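Local coordinates for protein SusD homolog (Bacteroides thetaiotaomicron, PDB 3SGH) that probably binds glycans at the cell surface, as a SusD-like outer-membrane lipoprotein, for uptake by a partner transporter, at residues T296-Y301 and T383-T388; Y258-N263 and G280-V285; G59-I62 and Y66-S69; Q413-C418 and P435-A440. All coordinates share one frame; numbering follows the deposited sequence.

Contact 1 of 4, residues T296-Y301 and T383-T388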
loop_
_atom_site.group_PDB
_atom_site.type_symbol
_atom_site.label_atom_id
_atom_site.label_comp_id
_atom_site.label_asym_id
_atom_site.label_seq_id
_atom_site.Cartn_x
_atom_site.Cartn_y
_atom_site.Cartn_z
ATOM N N THR A 296 6.931 -3.365 25.332
ATOM C CA THR A 296 6.462 -2.714 26.545
ATOM C C THR A 296 6.915 -1.252 26.634
ATOM O O THR A 296 6.189 -0.412 27.180
ATOM C CB THR A 296 6.919 -3.473 27.796
ATOM O OG1 THR A 296 8.359 -3.467 27.836
ATOM C CG2 THR A 296 6.387 -4.915 27.755
ATOM N N VAL A 297 8.066 -0.956 26.056
ATOM C CA VAL A 297 8.626 0.409 26.035
ATOM C C VAL A 297 7.692 1.387 25.299
ATOM O O VAL A 297 7.510 2.520 25.745
ATOM C CB VAL A 297 10.055 0.387 25.408
ATOM C CG1 VAL A 297 10.560 1.764 25.063
ATOM C CG2 VAL A 297 11.020 -0.357 26.397
ATOM N N TYR A 298 7.090 0.902 24.207
ATOM C CA TYR A 298 6.274 1.710 23.329
ATOM C C TYR A 298 4.771 1.519 23.535
ATOM O O TYR A 298 3.943 2.038 22.785
ATOM C CB TYR A 298 6.704 1.469 21.890
ATOM C CG TYR A 298 8.081 2.073 21.582
ATOM C CD1 TYR A 298 8.304 3.461 21.717
ATOM C CD2 TYR A 298 9.130 1.286 21.162
ATOM C CE1 TYR A 298 9.564 4.021 21.434
ATOM C CE2 TYR A 298 10.409 1.846 20.874
ATOM C CZ TYR A 298 10.596 3.224 21.008
ATOM O OH TYR A 298 11.846 3.777 20.672
ATOM N N ALA A 299 4.398 0.815 24.593
ATOM C CA ALA A 299 3.001 0.449 24.801
ATOM C C ALA A 299 2.069 1.666 24.858
ATOM O O ALA A 299 0.935 1.595 24.398
ATOM C CB ALA A 299 2.843 -0.449 26.091
ATOM N N ASN A 300 2.532 2.771 25.435
ATOM C CA ASN A 300 1.700 3.959 25.626
ATOM C C ASN A 300 1.965 5.135 24.670
ATOM O O ASN A 300 1.480 6.241 24.909
ATOM C CB ASN A 300 1.810 4.416 27.086
ATOM C CG ASN A 300 1.480 3.312 28.049
ATOM O OD1 ASN A 300 0.502 2.608 27.858
ATOM N ND2 ASN A 300 2.299 3.141 29.075
ATOM N N TYR A 301 2.701 4.882 23.589
ATOM C CA TYR A 301 2.789 5.807 22.506
ATOM C C TYR A 301 1.476 5.774 21.693
ATOM O O TYR A 301 0.633 4.912 21.928
ATOM C CB TYR A 301 4.020 5.498 21.626
ATOM C CG TYR A 301 5.363 5.928 22.225
ATOM C CD1 TYR A 301 5.761 5.503 23.515
ATOM C CD2 TYR A 301 6.289 6.696 21.467
ATOM C CE1 TYR A 301 6.989 5.866 24.064
ATOM C CE2 TYR A 301 7.526 7.029 22.006
ATOM C CZ TYR A 301 7.861 6.620 23.304
ATOM O OH TYR A 301 9.059 6.943 23.853
ATOM N N THR A 383 16.598 10.174 22.887
ATOM C CA THR A 383 16.829 11.280 21.945
ATOM C C THR A 383 17.623 10.897 20.698
ATOM O O THR A 383 17.629 11.660 19.751
ATOM C CB THR A 383 17.457 12.533 22.580
ATOM O OG1 THR A 383 18.827 12.259 22.911
ATOM C CG2 THR A 383 16.648 12.983 23.793
ATOM N N GLY A 384 18.243 9.723 20.681
ATOM C CA GLY A 384 18.852 9.176 19.475
ATOM C C GLY A 384 17.826 8.788 18.409
ATOM O O GLY A 384 18.195 8.534 17.253
ATOM N N ASN A 385 16.539 8.805 18.788
ATOM C CA ASN A 385 15.449 8.619 17.857
ATOM C C ASN A 385 14.973 9.908 17.212
ATOM O O ASN A 385 14.186 9.857 16.265
ATOM C CB ASN A 385 14.266 7.920 18.556
ATOM C CG ASN A 385 14.606 6.522 18.950
ATOM O OD1 ASN A 385 15.294 5.825 18.197
ATOM N ND2 ASN A 385 14.119 6.084 20.072
ATOM N N ASN A 386 15.444 11.060 17.706
ATOM C CA ASN A 386 14.967 12.327 17.185
ATOM C C ASN A 386 15.330 12.470 15.697
ATOM O O ASN A 386 16.350 11.991 15.251
ATOM C CB ASN A 386 15.550 13.510 17.966
ATOM C CG ASN A 386 15.065 13.611 19.407
ATOM O OD1 ASN A 386 14.273 12.802 19.912
ATOM N ND2 ASN A 386 15.525 14.664 20.069
ATOM N N TYR A 387 14.484 13.147 14.925
ATOM C CA TYR A 387 14.689 13.237 13.490
ATOM C C TYR A 387 14.221 14.575 12.923
ATOM O O TYR A 387 13.124 15.037 13.218
ATOM C CB TYR A 387 14.047 12.033 12.773
ATOM C CG TYR A 387 14.523 11.831 11.335
ATOM C CD1 TYR A 387 15.716 11.177 11.041
ATOM C CD2 TYR A 387 13.763 12.305 10.275
ATOM C CE1 TYR A 387 16.143 11.028 9.715
ATOM C CE2 TYR A 387 14.174 12.142 8.971
ATOM C CZ TYR A 387 15.353 11.514 8.698
ATOM O OH TYR A 387 15.708 11.392 7.386
ATOM N N THR A 388 15.082 15.192 12.125
ATOM C CA THR A 388 14.752 16.427 11.410
ATOM C C THR A 388 14.035 16.091 10.107
ATOM O O THR A 388 14.569 15.379 9.239
ATOM C CB THR A 388 16.013 17.275 11.127
ATOM O OG1 THR A 388 16.757 17.523 12.342
ATOM C CG2 THR A 388 15.600 18.582 10.455
#
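Y298 and N385 approach from opposite directions and meet at their polar ends, where OH of Y298 lies 3.3 Å from ND2 of N385. That is the sole residue contact between T296-Y301 and T383-T388, and it buries just 48 Å² in total, so the geometry is of two loops touching at one point rather than packing along their length. The phenol ring and the amide are twisted 51° apart. Both groups have stronger partners close by: OE2 of E291 is hydrogen-bonded to OH of Y298, and OE1 to ND2 of N385, so one carboxylate spans the pair. ND2 of N385 also bonds to D376, and its OD1 is held by the backbone N of A290, which fixes which way round the amide lies.

The tight part is on the tyrosine side. CG1 of V297 sits 4.0 Å above the Y298 ring plane, over its centre, while CD1 of Y298 is itself 3.4 Å above the plane of the Y301 ring, again central. With CG beside the backbone N (chi1 -71°), the Y298 ring can extend toward N385 while keeping both neighbours. The loose part is the meeting point itself, a single approach with little area behind it, and the outer turns lie nearer solvent.

Two overlapping type I beta turns, T296 to A299 and Y298 to Y301, share Y298, and a short 3-10 segment at 383-385 presents N385. The loop between helix 267-270 and strand 314-317 here meets the loop between helices 360-364 and 403-417, about 24 Å from the chain centre to the contact centre, consistent with the loop-rich part of a SusD-like fold.

Contact 2 of 4, residues Y258-N263 and G280-V285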
loop_
_atom_site.group_PDB
_atom_site.type_symbol
_atom_site.label_atom_id
_atom_site.label_comp_id
_atom_site.label_asym_id
_atom_site.label_seq_id
_atom_site.Cartn_x
_atom_site.Cartn_y
_atom_site.Cartn_z
ATOM N N TYR A 258 4.645 14.572 10.420
ATOM C CA TYR A 258 4.146 15.407 9.333
ATOM C C TYR A 258 2.809 16.065 9.751
ATOM O O TYR A 258 2.596 17.276 9.600
ATOM C CB TYR A 258 3.891 14.591 8.081
ATOM C CG TYR A 258 5.068 14.450 7.087
ATOM C CD1 TYR A 258 6.128 13.593 7.308
ATOM C CD2 TYR A 258 5.052 15.174 5.911
ATOM C CE1 TYR A 258 7.150 13.445 6.343
ATOM C CE2 TYR A 258 6.031 15.029 4.976
ATOM C CZ TYR A 258 7.084 14.184 5.198
ATOM O OH TYR A 258 8.021 14.038 4.207
HETATM N N MSE A 259 1.902 15.254 10.280
HETATM C CA MSE A 259 0.581 15.731 10.693
HETATM C C MSE A 259 0.577 16.681 11.907
HETATM O O MSE A 259 -0.232 17.612 11.955
HETATM C CB MSE A 259 -0.317 14.521 10.907
HETATM C CG MSE A 259 -0.593 13.780 9.591
HETATM SE SE MSE A 259 -1.697 12.221 9.831
HETATM C CE MSE A 259 -3.416 13.144 10.049
ATOM N N ASN A 260 1.512 16.516 12.837
ATOM C CA ASN A 260 1.672 17.466 13.951
ATOM C C ASN A 260 2.112 18.852 13.410
ATOM O O ASN A 260 1.582 19.887 13.818
ATOM C CB ASN A 260 2.677 16.965 14.985
ATOM C CG ASN A 260 2.081 15.969 15.979
ATOM O OD1 ASN A 260 0.875 15.944 16.209
ATOM N ND2 ASN A 260 2.952 15.193 16.627
ATOM N N GLY A 261 3.053 18.846 12.466
ATOM C CA GLY A 261 3.546 20.088 11.856
ATOM C C GLY A 261 2.424 20.832 11.168
ATOM O O GLY A 261 2.366 22.063 11.221
ATOM N N TYR A 262 1.511 20.074 10.534
ATOM C CA TYR A 262 0.345 20.636 9.829
ATOM C C TYR A 262 -0.886 20.916 10.692
ATOM O O TYR A 262 -1.921 21.360 10.155
ATOM C CB TYR A 262 -0.101 19.661 8.737
ATOM C CG TYR A 262 0.825 19.482 7.544
ATOM C CD1 TYR A 262 1.678 20.510 7.121
ATOM C CD2 TYR A 262 0.801 18.309 6.786
ATOM C CE1 TYR A 262 2.486 20.342 6.013
ATOM C CE2 TYR A 262 1.579 18.145 5.674
ATOM C CZ TYR A 262 2.412 19.162 5.277
ATOM O OH TYR A 262 3.164 18.970 4.155
ATOM N N ASN A 263 -0.779 20.704 12.006
ATOM C CA ASN A 263 -1.929 20.748 12.935
ATOM C C ASN A 263 -3.121 20.046 12.319
ATOM O O ASN A 263 -4.234 20.532 12.360
ATOM C CB ASN A 263 -2.262 22.203 13.313
ATOM C CG ASN A 263 -1.121 22.865 14.047
ATOM O OD1 ASN A 263 -0.545 22.260 14.941
ATOM N ND2 ASN A 263 -0.791 24.091 13.668
ATOM N N GLY A 280 -0.156 14.535 26.916
ATOM C CA GLY A 280 -1.084 14.221 25.838
ATOM C C GLY A 280 -0.396 14.435 24.494
ATOM O O GLY A 280 0.836 14.340 24.406
ATOM N N GLY A 281 -1.169 14.792 23.465
ATOM C CA GLY A 281 -0.601 14.952 22.107
ATOM C C GLY A 281 -0.342 13.594 21.438
ATOM O O GLY A 281 -0.473 12.549 22.063
ATOM N N TYR A 282 0.075 13.664 20.180
ATOM C CA TYR A 282 0.301 12.537 19.328
ATOM C C TYR A 282 1.789 12.379 19.178
ATOM O O TYR A 282 2.465 13.317 18.831
ATOM C CB TYR A 282 -0.386 12.731 17.953
ATOM C CG TYR A 282 -1.874 12.945 18.111
ATOM C CD1 TYR A 282 -2.740 11.867 18.260
ATOM C CD2 TYR A 282 -2.406 14.233 18.178
ATOM C CE1 TYR A 282 -4.116 12.048 18.461
ATOM C CE2 TYR A 282 -3.801 14.423 18.346
ATOM C CZ TYR A 282 -4.628 13.330 18.497
ATOM O OH TYR A 282 -5.963 13.533 18.667
ATOM N N VAL A 283 2.278 11.188 19.521
ATOM C CA VAL A 283 3.695 10.846 19.429
ATOM C C VAL A 283 3.827 9.443 18.851
ATOM O O VAL A 283 3.376 8.429 19.452
ATOM C CB VAL A 283 4.424 10.936 20.789
ATOM C CG1 VAL A 283 5.893 10.566 20.618
ATOM C CG2 VAL A 283 4.290 12.368 21.461
ATOM N N GLY A 284 4.420 9.372 17.661
ATOM C CA GLY A 284 4.708 8.083 17.014
ATOM C C GLY A 284 6.002 7.448 17.490
ATOM O O GLY A 284 6.774 8.072 18.235
ATOM N N VAL A 285 6.223 6.223 17.034
ATOM C CA VAL A 285 7.421 5.430 17.320
ATOM C C VAL A 285 8.367 5.468 16.151
ATOM O O VAL A 285 7.960 5.239 15.013
ATOM C CB VAL A 285 7.052 3.959 17.686
ATOM C CG1 VAL A 285 8.363 3.143 18.029
ATOM C CG2 VAL A 285 6.043 3.943 18.811
HETATM O O HOH W 1 0.353 16.454 19.057
#
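The last turn of helix 253-261, closed at N263 by a Schellman motif with positive phi, sends the amide of N260 across to the backbone of Y282 in the irregular segment G280-V285. ND2 of N260 donates to O of Y282 at 2.9 Å, and an N-H...O angle of 166° makes the bond nearly straight. The acceptor lies almost in the amide plane of N260, whereas seen from Y282 the donor is tilted 32° from the carbonyl plane. The other branch of the amide works through solvent: a water donates to OD1 of N260 at 2.9 Å and accepts from N of Y282 at 3.0 Å. One asparagine therefore reads both the C=O and, through the water, the N-H of a single residue.

The CG of N260 stands beside the backbone N (chi1 -82°), which points the amide outward from the helix to the loop. The side chains themselves barely meet: the nearest approach is OD1 of N260 to CB of Y282, 3.9 Å, and the phenol ring then leads away. A leucine at N260 would probably leave the carbonyl of Y282 without this donor and the bridging water without an acceptor.

OD1 of N260 also receives NH1 of R267, so the amide's orientation is fixed by partners on both branches. The side chain of Y282 packs on R267 and P268 of helix 267-270. Beyond it the segment continues past S302, bonded to V283, and V285 makes backbone bonds with A251, the end of strand 249-251, and with A253 at the start of helix 253-261.

Contact 3 of 4, residues G59-I62 and Y66-S69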
loop_
_atom_site.group_PDB
_atom_site.type_symbol
_atom_site.label_atom_id
_atom_site.label_comp_id
_atom_site.label_asym_id
_atom_site.label_seq_id
_atom_site.Cartn_x
_atom_site.Cartn_y
_atom_site.Cartn_z
ATOM N N GLY A 59 16.959 -8.735 17.856
ATOM C CA GLY A 59 17.589 -7.411 17.992
ATOM C C GLY A 59 17.297 -6.543 16.773
ATOM O O GLY A 59 16.153 -6.360 16.426
ATOM N N LYS A 60 18.327 -6.027 16.116
ATOM C CA LYS A 60 18.176 -5.169 14.946
ATOM C C LYS A 60 18.192 -5.916 13.592
ATOM O O LYS A 60 18.148 -5.280 12.540
ATOM C CB LYS A 60 19.247 -4.084 14.956
ATOM C CG LYS A 60 19.088 -3.175 16.154
ATOM C CD LYS A 60 20.051 -1.948 16.125
ATOM C CE LYS A 60 19.839 -1.038 17.327
ATOM N NZ LYS A 60 20.850 0.021 17.366
ATOM N N ASN A 61 18.272 -7.246 13.638
ATOM C CA ASN A 61 18.181 -8.056 12.403
ATOM C C ASN A 61 16.722 -8.351 12.106
ATOM O O ASN A 61 16.241 -9.487 12.184
ATOM C CB ASN A 61 19.045 -9.305 12.501
ATOM C CG ASN A 61 20.508 -8.957 12.403
ATOM O OD1 ASN A 61 20.915 -8.317 11.436
ATOM N ND2 ASN A 61 21.294 -9.291 13.440
ATOM N N ILE A 62 16.060 -7.286 11.701
ATOM C CA ILE A 62 14.608 -7.262 11.449
ATOM C C ILE A 62 14.325 -6.302 10.327
ATOM O O ILE A 62 15.234 -5.556 9.893
ATOM C CB ILE A 62 13.779 -6.874 12.730
ATOM C CG1 ILE A 62 14.185 -5.503 13.271
ATOM C CG2 ILE A 62 13.878 -7.985 13.847
ATOM C CD1 ILE A 62 13.438 -5.061 14.529
ATOM N N TYR A 66 16.290 -3.165 7.751
ATOM C CA TYR A 66 16.504 -3.666 6.411
ATOM C C TYR A 66 17.218 -4.990 6.389
ATOM O O TYR A 66 17.860 -5.286 5.433
ATOM C CB TYR A 66 17.290 -2.656 5.556
ATOM C CG TYR A 66 16.855 -1.204 5.708
ATOM C CD1 TYR A 66 15.515 -0.834 5.795
ATOM C CD2 TYR A 66 17.804 -0.202 5.796
ATOM C CE1 TYR A 66 15.158 0.510 5.965
ATOM C CE2 TYR A 66 17.442 1.132 5.958
ATOM C CZ TYR A 66 16.139 1.487 6.020
ATOM O OH TYR A 66 15.821 2.830 6.214
ATOM N N ASN A 67 17.096 -5.789 7.451
ATOM C CA ASN A 67 17.795 -7.065 7.473
ATOM C C ASN A 67 16.959 -8.177 8.133
ATOM O O ASN A 67 17.396 -8.858 9.077
ATOM C CB ASN A 67 19.143 -6.915 8.166
ATOM C CG ASN A 67 20.119 -7.977 7.763
ATOM O OD1 ASN A 67 20.313 -8.217 6.575
ATOM N ND2 ASN A 67 20.754 -8.633 8.750
ATOM N N ALA A 68 15.750 -8.353 7.613
ATOM C CA ALA A 68 14.856 -9.420 8.089
ATOM C C ALA A 68 15.410 -10.814 7.886
ATOM O O ALA A 68 16.137 -11.104 6.911
ATOM C CB ALA A 68 13.487 -9.339 7.409
ATOM N N SER A 69 14.982 -11.696 8.775
ATOM C CA SER A 69 15.151 -13.132 8.651
ATOM C C SER A 69 14.501 -13.664 7.386
ATOM O O SER A 69 13.644 -13.036 6.813
ATOM C CB SER A 69 14.518 -13.838 9.852
ATOM O OG SER A 69 13.100 -13.707 9.839
HETATM O O HOH W 2 13.714 -10.595 11.036
#
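The amides of N61 and N67 lie side by side and point the same way, yet their planes are 64° apart, so they meet without stacking. ND2 of N67 donates to OD1 of N61 at 2.7 Å with an N-H...O angle of 155°. The oxygen lies nearly in the amide plane of N67, whereas the donor sits above the carbonyl plane of N61, off any lone pair. N67 puts its amide there by turning CG anti to the backbone N, chi1 -157°. Its OD1 takes ND2 of N445, so both ends of this amide are engaged and its orientation is defined. M444 packs against the side chain of N61, and K60 forms a salt bridge with E442 nearby.

Beside this amide pair the backbones close up. N of N67 donates to O of I62 at 3.1 Å, and the CA atoms of I62 and A68 are 4.0 Å apart. O of N61 faces O of N67 at 3.4 Å, two acceptors that cannot bond, but the same N61 oxygen is reached by a water 3.0 Å away, which in turn accepts from N of S69 at 2.8 Å. N61 is the centre of an inverse gamma turn, whose bond from N of I62 to O of K60 is weak. S69 is the N-cap of helix 70-73, with OG bonded to N of H72.

The chemistry across the contact is that of neutral polar groups. Bonds from the N67 amide to N61 and N445 are likely to fix that amide and, with the backbone bond and the water, to hold together the two arms of the loop between strand 50-52 and helix 70-73.

Contact 4 of 4, residues Q413-C418 and P435-A440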
loop_
_atom_site.group_PDB
_atom_site.type_symbol
_atom_site.label_atom_id
_atom_site.label_comp_id
_atom_site.label_asym_id
_atom_site.label_seq_id
_atom_site.Cartn_x
_atom_site.Cartn_y
_atom_site.Cartn_z
ATOM N N GLN A 413 0.161 14.761 0.499
ATOM C CA GLN A 413 -1.264 14.691 0.879
ATOM C C GLN A 413 -1.873 13.336 0.471
ATOM O O GLN A 413 -2.704 12.789 1.175
ATOM C CB GLN A 413 -2.066 15.863 0.327
ATOM C CG GLN A 413 -1.717 17.160 0.997
ATOM C CD GLN A 413 -2.150 17.190 2.471
ATOM O OE1 GLN A 413 -3.127 16.592 2.822
ATOM N NE2 GLN A 413 -1.388 17.861 3.316
ATOM N N LYS A 414 -1.432 12.782 -0.648
ATOM C CA LYS A 414 -1.923 11.453 -1.022
ATOM C C LYS A 414 -1.569 10.428 0.054
ATOM O O LYS A 414 -2.379 9.542 0.418
ATOM C CB LYS A 414 -1.344 11.021 -2.355
ATOM C CG LYS A 414 -1.726 9.610 -2.784
ATOM C CD LYS A 414 -0.904 9.238 -4.044
ATOM C CE LYS A 414 -1.072 7.832 -4.507
ATOM N NZ LYS A 414 -0.096 7.490 -5.573
ATOM N N TRP A 415 -0.322 10.523 0.531
ATOM C CA TRP A 415 0.207 9.602 1.529
ATOM C C TRP A 415 -0.531 9.737 2.857
ATOM O O TRP A 415 -0.902 8.726 3.466
ATOM C CB TRP A 415 1.695 9.848 1.665
ATOM C CG TRP A 415 2.328 9.219 2.852
ATOM C CD1 TRP A 415 2.494 7.885 3.094
ATOM C CD2 TRP A 415 2.964 9.917 3.913
ATOM N NE1 TRP A 415 3.215 7.720 4.257
ATOM C CE2 TRP A 415 3.481 8.961 4.792
ATOM C CE3 TRP A 415 3.128 11.269 4.221
ATOM C CZ2 TRP A 415 4.151 9.319 5.946
ATOM C CZ3 TRP A 415 3.838 11.605 5.342
ATOM C CH2 TRP A 415 4.327 10.651 6.185
ATOM N N ILE A 416 -0.871 10.972 3.233
ATOM C CA ILE A 416 -1.629 11.195 4.453
ATOM C C ILE A 416 -3.038 10.641 4.294
ATOM O O ILE A 416 -3.554 9.977 5.183
ATOM C CB ILE A 416 -1.714 12.696 4.813
ATOM C CG1 ILE A 416 -0.339 13.159 5.211
ATOM C CG2 ILE A 416 -2.692 12.943 5.990
ATOM C CD1 ILE A 416 -0.224 14.746 5.334
ATOM N N ALA A 417 -3.619 10.829 3.110
ATOM C CA ALA A 417 -4.992 10.400 2.828
ATOM C C ALA A 417 -5.152 8.860 2.803
ATOM O O ALA A 417 -6.158 8.329 3.310
ATOM C CB ALA A 417 -5.503 10.981 1.517
ATOM N N CYS A 418 -4.197 8.159 2.173
ATOM C CA CYS A 418 -4.310 6.715 1.992
ATOM C C CYS A 418 -3.765 6.068 3.239
ATOM O O CYS A 418 -2.605 5.696 3.287
ATOM C CB CYS A 418 -3.554 6.287 0.745
ATOM S SG CYS A 418 -4.326 7.016 -0.781
ATOM N N PRO A 435 6.523 10.446 -0.603
ATOM C CA PRO A 435 6.868 11.288 0.529
ATOM C C PRO A 435 8.243 10.915 1.129
ATOM O O PRO A 435 8.743 9.804 0.906
ATOM C CB PRO A 435 5.751 10.962 1.516
ATOM C CG PRO A 435 5.486 9.508 1.267
ATOM C CD PRO A 435 5.512 9.443 -0.238
ATOM N N ARG A 436 8.857 11.854 1.842
ATOM C CA ARG A 436 10.173 11.650 2.423
ATOM C C ARG A 436 10.088 10.866 3.733
ATOM O O ARG A 436 10.215 11.403 4.843
ATOM C CB ARG A 436 10.900 12.966 2.610
ATOM C CG ARG A 436 10.902 13.863 1.371
ATOM C CD ARG A 436 11.733 15.075 1.620
ATOM N NE ARG A 436 11.524 16.103 0.592
ATOM C CZ ARG A 436 12.479 16.644 -0.168
ATOM N NH1 ARG A 436 13.745 16.267 -0.058
ATOM N NH2 ARG A 436 12.163 17.580 -1.047
ATOM N N ILE A 437 9.917 9.560 3.570
ATOM C CA ILE A 437 9.732 8.624 4.689
ATOM C C ILE A 437 10.989 8.531 5.537
ATOM O O ILE A 437 12.116 8.372 5.008
ATOM C CB ILE A 437 9.380 7.204 4.179
ATOM C CG1 ILE A 437 8.092 7.227 3.364
ATOM C CG2 ILE A 437 9.272 6.228 5.326
ATOM C CD1 ILE A 437 6.952 7.978 4.090
ATOM N N PHE A 438 10.826 8.653 6.843
ATOM C CA PHE A 438 11.967 8.561 7.744
ATOM C C PHE A 438 12.640 7.183 7.654
ATOM O O PHE A 438 11.993 6.161 7.905
ATOM C CB PHE A 438 11.541 8.742 9.190
ATOM C CG PHE A 438 10.938 10.076 9.542
ATOM C CD1 PHE A 438 10.820 11.117 8.647
ATOM C CD2 PHE A 438 10.578 10.298 10.876
ATOM C CE1 PHE A 438 10.246 12.343 9.068
ATOM C CE2 PHE A 438 10.052 11.479 11.290
ATOM C CZ PHE A 438 9.887 12.511 10.412
ATOM N N PRO A 439 13.947 7.160 7.371
ATOM C CA PRO A 439 14.658 5.867 7.322
ATOM C C PRO A 439 14.956 5.377 8.728
ATOM O O PRO A 439 14.786 6.120 9.696
ATOM C CB PRO A 439 15.967 6.231 6.645
ATOM C CG PRO A 439 16.237 7.630 7.122
ATOM C CD PRO A 439 14.859 8.294 7.110
ATOM N N ALA A 440 15.428 4.143 8.836
ATOM C CA ALA A 440 15.977 3.607 10.052
ATOM C C ALA A 440 17.117 4.510 10.547
ATOM O O ALA A 440 17.790 5.184 9.738
ATOM C CB ALA A 440 16.491 2.180 9.787
#
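W415 leaves helix 403-417 with CG anti to the backbone N (chi1 166°), which swings the indole off the helix toward P435 and I437. Its CB already touches P435, 3.8 Å from CG of the proline. The next atom, CG of W415, is closest, 3.5 Å from the same proline CG. That carbon stands over the five-membered ring, 3.7 Å from its centroid and 17° off the normal, a CH-pi contact over the face. Moving outward, CE3 of W415 meets CB of P435 at 3.8 Å, so the pyrrolidine covers the inner part of the indole.

The other limb passes to I437. NE1 of W415 is 3.7 Å from CD1 of I437, and CZ2 is 3.6 Å from it; the methyl comes in obliquely on the same side of the ring plane as P435. I437 has two deposited conformers, so its share of the contact is less certain than the proline's. The polar corner is satisfied too: NE1 of W415 donates to O of S47. An alanine at W415 would probably open a gap beside P435 and leave the carbonyl of S47 without its indole donor.

Further packing on W415 comes from C254 and L255 of helix 253-261. P435 follows a cis peptide bond, and R436 is the centre of an inverse gamma turn, so the chain is sharply bent where it meets the indole. Proline laid on a tryptophan face is a classic aromatic-proline CH-pi pair; here it joins helix 403-417 to the loop between helix 424-432 and helix 461-466.

Along the chain contact 3 comes first, then contact 2, contact 1 and contact 4, each closing before the next opens. Contacts 1 and 2 have centres 13 Å apart and share the loop between helix 267-270 and strand 314-317; Y301 packs on G284 there. Contact 4 lies deepest, about 11 Å from the chain centre, and touches all the others: Y258 of helix 253-261 meets W415 edge-to-face, Y387 rests on F438 and P439, and OH of Y66 bonds to N of A440. Contacts 2 and 3 are farthest apart, about 27 Å between centres, without touching. Contact 4, through both of its segments, thus joins the other three.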